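Local coordinates for RagA protein (PDB 6SLN), which probably imports nutrients, likely peptides, across the outer membrane of Porphyromonas gingivalis as a TonB-dependent transporter, at residues 716-720 against 721-725. Sequence-based numbering, arbitrary orientation.
Sequences MPYIS and GFFSQ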
loop_
_atom_site.group_PDB
_atom_site.type_symbol
_atom_site.label_atom_id
_atom_site.label_comp_id
_atom_site.label_asym_id
_atom_site.label_seq_id
_atom_site.Cartn_x
_atom_site.Cartn_y
_atom_site.Cartn_z
ATOM N N MET A 716 10.246 32.806 6.743
ATOM C CA MET A 716 11.193 33.063 7.823
ATOM C C MET A 716 12.581 33.354 7.270
ATOM O O MET A 716 12.953 32.831 6.214
ATOM C CB MET A 716 11.277 31.866 8.778
ATOM C CG MET A 716 9.926 31.281 9.170
ATOM S SD MET A 716 9.412 31.926 10.763
ATOM C CE MET A 716 10.756 31.297 11.760
ATOM N N PRO A 717 13.353 34.207 7.945
ATOM C CA PRO A 717 14.781 34.312 7.626
ATOM C C PRO A 717 15.452 32.961 7.777
ATOM O O PRO A 717 15.189 32.225 8.726
ATOM C CB PRO A 717 15.316 35.315 8.658
ATOM C CG PRO A 717 14.196 35.569 9.618
ATOM C CD PRO A 717 12.927 35.235 8.914
ATOM N N TYR A 718 16.337 32.646 6.834
ATOM C CA TYR A 718 16.945 31.325 6.795
ATOM C C TYR A 718 17.895 31.077 7.954
ATOM O O TYR A 718 18.260 29.925 8.188
ATOM C CB TYR A 718 17.666 31.125 5.465
ATOM C CG TYR A 718 16.723 30.968 4.302
ATOM C CD1 TYR A 718 15.492 30.350 4.461
ATOM C CD2 TYR A 718 17.052 31.458 3.040
ATOM C CE1 TYR A 718 14.620 30.204 3.386
ATOM C CE2 TYR A 718 16.187 31.318 1.970
ATOM C CZ TYR A 718 14.978 30.689 2.145
ATOM O OH TYR A 718 14.122 30.549 1.083
ATOM N N ILE A 719 18.294 32.109 8.699
ATOM C CA ILE A 719 19.015 31.857 9.941
ATOM C C ILE A 719 18.156 31.056 10.913
ATOM O O ILE A 719 18.685 30.396 11.818
ATOM C CB ILE A 719 19.458 33.190 10.570
ATOM C CG1 ILE A 719 18.275 34.153 10.601
ATOM C CG2 ILE A 719 20.621 33.787 9.804
ATOM C CD1 ILE A 719 18.452 35.261 11.575
ATOM N N SER A 720 16.829 31.103 10.743
ATOM C CA SER A 720 15.900 30.356 11.588
ATOM C C SER A 720 15.923 28.857 11.319
ATOM O O SER A 720 15.491 28.086 12.183
ATOM C CB SER A 720 14.469 30.855 11.379
ATOM O OG SER A 720 13.854 30.181 10.278
ATOM N N GLY A 721 16.370 28.429 10.134
ATOM C CA GLY A 721 16.383 27.016 9.812
ATOM C C GLY A 721 15.022 26.459 9.486
ATOM O O GLY A 721 14.836 25.245 9.542
ATOM N N PHE A 722 14.064 27.325 9.170
ATOM C CA PHE A 722 12.720 26.959 8.765
ATOM C C PHE A 722 12.359 27.766 7.533
ATOM O O PHE A 722 12.903 28.853 7.314
ATOM C CB PHE A 722 11.691 27.248 9.853
ATOM C CG PHE A 722 11.922 26.497 11.121
ATOM C CD1 PHE A 722 11.449 25.201 11.269
ATOM C CD2 PHE A 722 12.613 27.082 12.167
ATOM C CE1 PHE A 722 11.661 24.505 12.428
ATOM C CE2 PHE A 722 12.824 26.377 13.331
ATOM C CZ PHE A 722 12.340 25.090 13.459
ATOM N N PHE A 723 11.428 27.231 6.734
ATOM C CA PHE A 723 10.995 27.912 5.519
ATOM C C PHE A 723 9.939 28.957 5.823
ATOM O O PHE A 723 9.973 30.072 5.288
ATOM C CB PHE A 723 10.423 26.917 4.514
ATOM C CG PHE A 723 11.382 25.860 4.092
ATOM C CD1 PHE A 723 12.694 26.179 3.783
ATOM C CD2 PHE A 723 10.972 24.541 3.990
ATOM C CE1 PHE A 723 13.574 25.201 3.376
ATOM C CE2 PHE A 723 11.850 23.566 3.600
ATOM C CZ PHE A 723 13.156 23.898 3.290
ATOM N N SER A 724 8.980 28.599 6.662
ATOM C CA SER A 724 7.829 29.448 6.900
ATOM C C SER A 724 7.246 29.037 8.239
ATOM O O SER A 724 7.673 28.050 8.842
ATOM C CB SER A 724 6.813 29.334 5.751
ATOM O OG SER A 724 5.775 28.414 6.042
ATOM N N GLN A 725 6.297 29.832 8.718
ATOM C CA GLN A 725 5.553 29.498 9.926
ATOM C C GLN A 725 4.346 30.407 9.961
ATOM O O GLN A 725 4.494 31.636 9.919
ATOM C CB GLN A 725 6.388 29.671 11.185
ATOM C CG GLN A 725 5.564 29.556 12.478
ATOM C CD GLN A 725 4.922 28.191 12.657
ATOM O OE1 GLN A 725 5.593 27.160 12.597
ATOM N NE2 GLN A 725 3.619 28.180 12.864
#
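Met716 and Phe723 close a beta hairpin loop through a nearly straight bond from Met716 N to Phe723 O (3.1 Å, 178° at the hydrogen), while within the loop Gly721 N bonds back to Tyr718 O, a 3-10 type i+3 bond that follows the like one from Ser720 N to Pro717 O. Glycine suits position 721 because the chain leaves that turn with a positive phi of 75°, which a residue without a side chain adopts easily. Ser720 ties the two halves together: its OG donates to Pro717 O (2.9 Å) and accepts from Phe722 N (3.1 Å), a job for a short hydroxyl that can give and take at once. Pro717 O thus takes this hydroxyl as well as the backbone N-H of the 3-10 segment, and the two donors approach it from opposite faces of the carbonyl plane.

The arrangement is the turn of a hairpin joining strands 696-715 and 724-728 in the beta-barrel domain of a TonB-dependent receptor. Met716 turns inward across the hairpin; its flexible thioether, bent at chi2 and again at chi3 (-62°), lays CG over the backbone of Ser724 and brings SD to 3.8 Å from Gln725 CB, with the two side chains running alongside each other. Gln725 continues past it to loop backbone, bonding Gly671 N through OE1 and Asn648 O through NE2. The Tyr718 ring turns back over the loop, its edge toward Phe722 O, and CE1 loosely meets Phe723 CD1 at 4.5 Å. A chain of another protein packs on this turn: one of its aromatic side chains stacks on Phe723, and a basic one bonds Met716 O.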